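Local atomic coordinates of porphyranase B (Zobellia galactanivorans, PDB entry 3JUU), a protein that hydrolyses the beta-1,4 linkages between D-galactose and L-galactose-6-sulfate in the red-algal polysaccharide porphyran, releasing mainly a sulfated disaccharide. Residues W207-S210 with K211-I215; G258-E261 with D262-T266; G194-A197 with Y198-F201. One frame throughout, in Å; residues are numbered along the deposited sequence.

Interaction 1: residues W207-S210 with K211-I215; sequences WWKS and KDEII
OE1 of E213 is gripped twice across this tight hairpin. The hydroxyl OG of S210 donates to its anti lone pair at 2.8 Å, and NZ of K209 reaches it at 3.0 Å from the syn side, 26° out of the carboxylate plane. The same ammonium makes a weaker bond to OE2, so the salt bridge spans both oxygens; K225 gives OE2 a second one. OG of S210 sits between its own backbone N and carbonyl carbon (chi1 73°), which brings it within reach of both OE1 of E213 and the backbone N-H of D212, from which it accepts at 3.3 Å. A glutamine in place of E213 removes the charge and would probably leave the ammonium groups of K209 and K225 without this shared partner. S210 to E213 form a type I turn, and a beta bulge precedes it: the carbonyl O of E213 takes the N-H of K209 at 3.1 Å and, weakly, that of S210. Past the bulge, W207 and I215 are an antiparallel hydrogen-bonded pair, with W207 N to I215 O at 2.7 Å. CB of K209 lies over the centre of the W207 ring, while CD1 of I215 approaches that indole obliquely. On the other face of the hairpin, CD1 of I214 touches CD1 of W208 at 3.5 Å. W208 is buried, its NE1 bonded to the carbonyl of F232 and its ring edge-to-face with Y107. The hairpin of strands 202-210 and 213-218 continues antiparallel into strand 108-115 beside the former and strand 221-226 beside the latter.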
loop_
_atom_site.group_PDB
_atom_site.type_symbol
_atom_site.label_atom_id
_atom_site.label_comp_id
_atom_site.label_asym_id
_atom_site.label_seq_id
_atom_site.Cartn_x
_atom_site.Cartn_y
_atom_site.Cartn_z
ATOM N N TRP A 207 7.447 7.308 -8.323
ATOM C CA TRP A 207 7.391 7.519 -9.819
ATOM C C TRP A 207 7.641 6.248 -10.533
ATOM O O TRP A 207 8.782 5.736 -10.549
ATOM C CB TRP A 207 8.392 8.600 -10.248
ATOM C CG TRP A 207 8.222 9.029 -11.677
ATOM C CD1 TRP A 207 7.139 8.815 -12.491
ATOM C CD2 TRP A 207 9.211 9.694 -12.484
ATOM N NE1 TRP A 207 7.390 9.370 -13.752
ATOM C CE2 TRP A 207 8.649 9.903 -13.751
ATOM C CE3 TRP A 207 10.512 10.149 -12.228
ATOM C CZ2 TRP A 207 9.371 10.530 -14.818
ATOM C CZ3 TRP A 207 11.243 10.801 -13.308
ATOM C CH2 TRP A 207 10.666 10.945 -14.568
ATOM N N TRP A 208 6.558 5.608 -11.001
ATOM C CA TRP A 208 6.667 4.430 -11.799
ATOM C C TRP A 208 6.957 4.971 -13.215
ATOM O O TRP A 208 6.039 5.133 -14.033
ATOM C CB TRP A 208 5.339 3.653 -11.733
ATOM C CG TRP A 208 5.246 2.455 -12.597
ATOM C CD1 TRP A 208 6.254 1.777 -13.222
ATOM C CD2 TRP A 208 4.042 1.687 -12.817
ATOM N NE1 TRP A 208 5.740 0.689 -13.906
ATOM C CE2 TRP A 208 4.388 0.598 -13.658
ATOM C CE3 TRP A 208 2.699 1.829 -12.364
ATOM C CZ2 TRP A 208 3.438 -0.365 -14.129
ATOM C CZ3 TRP A 208 1.727 0.887 -12.869
ATOM C CH2 TRP A 208 2.125 -0.195 -13.731
ATOM N N LYS A 209 8.240 5.233 -13.488
ATOM C CA LYS A 209 8.680 6.028 -14.634
ATOM C C LYS A 209 8.632 5.199 -15.897
ATOM O O LYS A 209 8.210 5.698 -16.950
ATOM C CB LYS A 209 10.101 6.567 -14.338
ATOM C CG LYS A 209 10.753 7.273 -15.552
ATOM C CD LYS A 209 12.166 7.615 -15.092
ATOM C CE LYS A 209 12.874 8.483 -16.148
ATOM N NZ LYS A 209 12.969 7.793 -17.433
ATOM N N SER A 210 9.102 3.962 -15.842
ATOM C CA SER A 210 9.154 3.079 -17.027
ATOM C C SER A 210 9.146 1.650 -16.565
ATOM O O SER A 210 9.117 1.388 -15.344
ATOM C CB SER A 210 10.418 3.357 -17.862
ATOM O OG SER A 210 11.519 2.826 -17.166
ATOM N N LYS A 211 9.262 0.690 -17.496
ATOM C CA LYS A 211 9.197 -0.723 -17.098
ATOM C C LYS A 211 10.402 -1.086 -16.202
ATOM O O LYS A 211 10.348 -2.065 -15.511
ATOM C CB LYS A 211 9.219 -1.636 -18.343
ATOM C CG LYS A 211 10.625 -1.578 -19.050
ATOM C CD LYS A 211 10.634 -2.307 -20.409
ATOM C CE LYS A 211 12.004 -2.017 -21.081
ATOM N NZ LYS A 211 12.318 -2.883 -22.286
ATOM N N ASP A 212 11.492 -0.294 -16.209
ATOM C CA ASP A 212 12.629 -0.679 -15.395
ATOM C C ASP A 212 13.184 0.436 -14.502
ATOM O O ASP A 212 14.340 0.305 -14.055
ATOM C CB ASP A 212 13.780 -1.254 -16.253
ATOM C CG ASP A 212 14.211 -0.331 -17.361
ATOM O OD1 ASP A 212 13.992 0.890 -17.315
ATOM O OD2 ASP A 212 14.797 -0.863 -18.337
ATOM N N GLU A 213 12.395 1.463 -14.201
ATOM C CA GLU A 213 12.872 2.565 -13.382
ATOM C C GLU A 213 11.771 2.944 -12.432
ATOM O O GLU A 213 10.706 3.387 -12.887
ATOM C CB GLU A 213 13.158 3.812 -14.246
ATOM C CG GLU A 213 14.198 3.574 -15.312
ATOM C CD GLU A 213 14.283 4.804 -16.229
ATOM O OE1 GLU A 213 13.470 4.870 -17.179
ATOM O OE2 GLU A 213 15.087 5.708 -15.904
ATOM N N ILE A 214 12.022 2.750 -11.122
ATOM C CA ILE A 214 10.984 3.017 -10.125
ATOM C C ILE A 214 11.682 3.956 -9.160
ATOM O O ILE A 214 12.730 3.602 -8.668
ATOM C CB ILE A 214 10.593 1.693 -9.412
ATOM C CG1 ILE A 214 10.135 0.577 -10.417
ATOM C CG2 ILE A 214 9.600 1.964 -8.244
ATOM C CD1 ILE A 214 8.847 0.817 -11.105
ATOM N N ILE A 215 11.094 5.107 -8.849
ATOM C CA ILE A 215 11.754 6.092 -8.018
ATOM C C ILE A 215 10.866 6.447 -6.849
ATOM O O ILE A 215 9.754 6.856 -7.046
ATOM C CB ILE A 215 12.076 7.394 -8.835
ATOM C CG1 ILE A 215 13.067 7.030 -9.945
ATOM C CG2 ILE A 215 12.734 8.434 -7.932
ATOM C CD1 ILE A 215 12.464 6.881 -11.246
#

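Interaction 2: residues G258-E261 with D262-T266; sequences GSKE and DRTTT. With SO4 (sulfate ion), chain F.
G258 offers its carbonyl O to NE of R263 at 3.1 Å; the oxygen lies in the guanidinium plane, although the donor stands 40° above the plane of the carbonyl. Next, S259 occupies the N-cap position: its OG accepts from the backbone N of D262 at 3.0 Å in a nearly straight bond, while its carbonyl O takes the N-H of R263 at 2.8 Å. K260 comes third, its CA over one face of the guanidinium and its side chain crossing that of R263 at about a right angle. Its carbonyl O receives the hydroxyl of T264 in a short bond of 2.6 Å. With CG of R263 beside the backbone N (chi1 -73°) and a bend at chi3, the arginine folds back along 258-260. Its NH1 and NH2 then hold a sulfate ion, probably from the crystallisation liquor, by two almost straight bonds, NH1 to O3 at 2.7 Å and NH2 to O1 at 3.0 Å; NH1 also bonds the carbonyl of T78. E261 closes the turn, its carbonyl O accepting from T264 N at 3.1 Å, and a water joins its OE1 to OG1 of T266. The arrangement is a short, weakly bonded helical turn with S259 at its N-cap, leading into strand 264-276 of the GH16 beta-sandwich, away from the catalytic and substrate-binding residues.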
loop_
_atom_site.group_PDB
_atom_site.type_symbol
_atom_site.label_atom_id
_atom_site.label_comp_id
_atom_site.label_asym_id
_atom_site.label_seq_id
_atom_site.Cartn_x
_atom_site.Cartn_y
_atom_site.Cartn_z
ATOM N N GLY A 258 -5.725 -0.509 22.123
ATOM C CA GLY A 258 -5.519 0.930 21.825
ATOM C C GLY A 258 -6.818 1.685 21.591
ATOM O O GLY A 258 -7.888 1.107 21.270
ATOM N N SER A 259 -6.731 3.012 21.668
ATOM C CA SER A 259 -7.851 3.867 21.235
ATOM C C SER A 259 -8.245 3.643 19.769
ATOM O O SER A 259 -7.470 3.051 18.983
ATOM C CB SER A 259 -7.439 5.321 21.399
ATOM O OG SER A 259 -6.393 5.617 20.473
ATOM N N LYS A 260 -9.426 4.115 19.368
ATOM C CA LYS A 260 -9.832 3.959 17.941
ATOM C C LYS A 260 -8.763 4.625 17.078
ATOM O O LYS A 260 -8.332 4.064 16.034
ATOM C CB LYS A 260 -11.197 4.507 17.628
ATOM C CG LYS A 260 -11.776 3.933 16.305
ATOM C CD LYS A 260 -13.023 4.621 15.874
ATOM C CE LYS A 260 -13.470 4.054 14.546
ATOM N NZ LYS A 260 -14.853 4.522 14.291
ATOM N N GLU A 261 -8.293 5.805 17.498
ATOM C CA GLU A 261 -7.250 6.495 16.689
ATOM C C GLU A 261 -5.972 5.638 16.544
ATOM O O GLU A 261 -5.436 5.500 15.476
ATOM C CB GLU A 261 -6.895 7.827 17.345
ATOM C CG GLU A 261 -5.938 8.730 16.479
ATOM C CD GLU A 261 -6.529 9.197 15.079
ATOM O OE1 GLU A 261 -7.726 8.939 14.664
ATOM O OE2 GLU A 261 -5.722 9.858 14.374
ATOM N N ASP A 262 -5.508 5.085 17.633
ATOM C CA ASP A 262 -4.319 4.191 17.624
ATOM C C ASP A 262 -4.594 2.949 16.779
ATOM O O ASP A 262 -3.644 2.456 16.124
ATOM C CB ASP A 262 -3.967 3.701 18.992
ATOM C CG ASP A 262 -3.285 4.767 19.860
ATOM O OD1 ASP A 262 -2.999 5.853 19.333
ATOM O OD2 ASP A 262 -3.007 4.421 21.029
ATOM N N ARG A 263 -5.860 2.466 16.706
ATOM C CA ARG A 263 -6.153 1.275 15.842
ATOM C C ARG A 263 -6.409 1.616 14.389
ATOM O O ARG A 263 -6.626 0.714 13.590
ATOM C CB ARG A 263 -7.381 0.500 16.408
ATOM C CG ARG A 263 -6.925 -0.219 17.684
ATOM C CD ARG A 263 -8.116 -1.025 18.359
ATOM N NE ARG A 263 -9.228 -0.115 18.791
ATOM C CZ ARG A 263 -10.433 0.069 18.206
ATOM N NH1 ARG A 263 -10.839 -0.464 17.038
ATOM N NH2 ARG A 263 -11.291 0.901 18.831
ATOM N N THR A 264 -6.319 2.901 14.018
ATOM C CA THR A 264 -6.760 3.349 12.712
ATOM C C THR A 264 -5.563 3.790 11.857
ATOM O O THR A 264 -4.754 4.557 12.331
ATOM C CB THR A 264 -7.758 4.502 12.815
ATOM O OG1 THR A 264 -8.941 3.950 13.460
ATOM C CG2 THR A 264 -8.140 5.129 11.379
ATOM N N THR A 265 -5.506 3.288 10.627
ATOM C CA THR A 265 -4.532 3.798 9.626
ATOM C C THR A 265 -5.323 4.845 8.861
ATOM O O THR A 265 -6.410 4.549 8.407
ATOM C CB THR A 265 -4.124 2.616 8.679
ATOM O OG1 THR A 265 -3.439 1.634 9.474
ATOM C CG2 THR A 265 -3.173 3.226 7.589
ATOM N N THR A 266 -4.818 6.069 8.777
ATOM C CA THR A 266 -5.597 7.149 8.156
ATOM C C THR A 266 -4.886 7.645 6.883
ATOM O O THR A 266 -3.687 7.932 6.961
ATOM C CB THR A 266 -5.699 8.321 9.154
ATOM O OG1 THR A 266 -6.285 7.862 10.415
ATOM C CG2 THR A 266 -6.519 9.505 8.534
HETATM S S SO4 F . -14.481 0.392 16.766
HETATM O O1 SO4 F . -14.195 1.107 18.029
HETATM O O2 SO4 F . -15.218 1.378 15.952
HETATM O O3 SO4 F . -13.303 -0.087 16.020
HETATM O O4 SO4 F . -15.369 -0.760 17.026
HETATM O O HOH W 1 -11.243 1.820 21.707
HETATM O O HOH W 2 -8.303 9.305 11.493
#

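Interaction 3: residues G194-A197 with Y198-F201; sequences GGKA and YEDF
K196 and Y198 make the close-packed part of this bend. CB of K196 sits over one face of the tyrosine ring, 3.6 Å from its centroid and 17° off the normal, a CH-pi contact. Beyond it CG of K196 meets the phenol OH of Y198 at 3.4 Å, and the two side chains lie side by side, pointing the same way. The ring can lie there because CG of Y198 is placed between its backbone N and carbonyl carbon (chi1 57°). The lysine chain, bent at chi2, carries its ammonium past the ring to a salt bridge with D164 and a hydrogen bond with Q165. E199 ties the bend back on K196: its OE1 accepts from the backbone N of K196 at 2.9 Å, met from above the carboxylate plane, and its own N-H returns to the carbonyl O of K196 at 3.0 Å. This reciprocal pair joins residues 196 and 199 through one side chain and one backbone bond. CA of G195 lies 3.7 Å from the same OE1, where a side chain on that residue would crowd the carboxylate. A197 is hydrogen-bonded through its backbone to A116 and D164. The solvent side is looser. E199 and D200 are exposed, and D200 is linked to this part of the chain through water: one molecule donates to K196 O at 2.7 Å and to D200 OD2 at 2.6 Å. The backbone N of D200, by contrast, is buried with no partner in the model. The whole belongs to the loop connecting strands 185-192 and 202-210 of the GH16 jelly roll.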
loop_
_atom_site.group_PDB
_atom_site.type_symbol
_atom_site.label_atom_id
_atom_site.label_comp_id
_atom_site.label_asym_id
_atom_site.label_seq_id
_atom_site.Cartn_x
_atom_site.Cartn_y
_atom_site.Cartn_z
ATOM N N GLY A 194 12.311 9.521 10.331
ATOM C CA GLY A 194 12.550 10.631 11.284
ATOM C C GLY A 194 11.637 10.556 12.530
ATOM O O GLY A 194 11.636 11.480 13.355
ATOM N N GLY A 195 10.859 9.492 12.656
ATOM C CA GLY A 195 9.871 9.355 13.757
ATOM C C GLY A 195 9.141 8.032 13.495
ATOM O O GLY A 195 9.404 7.348 12.455
ATOM N N LYS A 196 8.195 7.661 14.364
ATOM C CA LYS A 196 7.386 6.454 14.082
ATOM C C LYS A 196 6.356 6.728 13.007
ATOM O O LYS A 196 5.813 7.827 12.898
ATOM C CB LYS A 196 6.673 5.917 15.367
ATOM C CG LYS A 196 7.598 5.658 16.605
ATOM C CD LYS A 196 8.467 4.435 16.373
ATOM C CE LYS A 196 9.229 4.024 17.688
ATOM N NZ LYS A 196 10.176 2.980 17.262
ATOM N N ALA A 197 6.028 5.706 12.228
ATOM C CA ALA A 197 5.070 5.861 11.188
ATOM C C ALA A 197 3.691 6.242 11.705
ATOM O O ALA A 197 2.903 6.869 10.953
ATOM C CB ALA A 197 4.967 4.540 10.341
ATOM N N TYR A 198 3.376 5.802 12.939
ATOM C CA TYR A 198 2.086 6.173 13.538
ATOM C C TYR A 198 2.078 7.546 14.199
ATOM O O TYR A 198 1.005 7.984 14.665
ATOM C CB TYR A 198 1.611 5.135 14.605
ATOM C CG TYR A 198 2.607 4.904 15.733
ATOM C CD1 TYR A 198 2.715 5.814 16.842
ATOM C CD2 TYR A 198 3.469 3.782 15.684
ATOM C CE1 TYR A 198 3.669 5.560 17.888
ATOM C CE2 TYR A 198 4.399 3.538 16.703
ATOM C CZ TYR A 198 4.491 4.440 17.766
ATOM O OH TYR A 198 5.406 4.144 18.745
ATOM N N GLU A 199 3.229 8.209 14.303
ATOM C CA GLU A 199 3.274 9.517 15.055
ATOM C C GLU A 199 2.874 10.695 14.191
ATOM O O GLU A 199 2.311 11.701 14.701
ATOM C CB GLU A 199 4.666 9.806 15.615
ATOM C CG GLU A 199 4.984 9.021 16.817
ATOM C CD GLU A 199 6.448 9.091 17.306
ATOM O OE1 GLU A 199 7.456 9.433 16.541
ATOM O OE2 GLU A 199 6.578 8.675 18.499
ATOM N N ASP A 200 3.131 10.599 12.890
ATOM C CA ASP A 200 2.880 11.751 12.010
ATOM C C ASP A 200 2.347 11.245 10.719
ATOM O O ASP A 200 2.636 10.076 10.327
ATOM C CB ASP A 200 4.221 12.462 11.712
ATOM C CG ASP A 200 5.018 12.808 12.979
ATOM O OD1 ASP A 200 4.584 13.782 13.619
ATOM O OD2 ASP A 200 6.060 12.124 13.311
ATOM N N PHE A 201 1.642 12.117 9.980
ATOM C CA PHE A 201 1.407 11.839 8.572
ATOM C C PHE A 201 2.732 11.955 7.768
ATOM O O PHE A 201 3.581 12.786 8.079
ATOM C CB PHE A 201 0.372 12.783 7.960
ATOM C CG PHE A 201 -1.029 12.466 8.386
ATOM C CD1 PHE A 201 -1.758 11.511 7.685
ATOM C CD2 PHE A 201 -1.579 13.061 9.519
ATOM C CE1 PHE A 201 -3.065 11.139 8.069
ATOM C CE2 PHE A 201 -2.882 12.716 9.923
ATOM C CZ PHE A 201 -3.618 11.744 9.199
HETATM O O HOH W 3 6.988 10.064 12.068
#

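Along the chain the order is interaction 3, interaction 1, interaction 2, all within the GH16 domain. Interaction 3 lies in the loop that leads into strand 202-210, and interaction 1 is the hairpin at that strand's far end; their centres are about 26 Å apart. Interaction 2, at the start of strand 264-276, is about 33 Å from interaction 1, centre to centre, on the opposite side of the chain's centre. Interactions 2 and 3 are neighbours with centres about 13 Å apart, and CE1 of F201 packs 3.4 Å from O of T266. Strand 108-115 pairs with both 202-210 and 264-276, and F201 also packs on 108-115; the contacts thus lie at strand ends and connections of the sandwich.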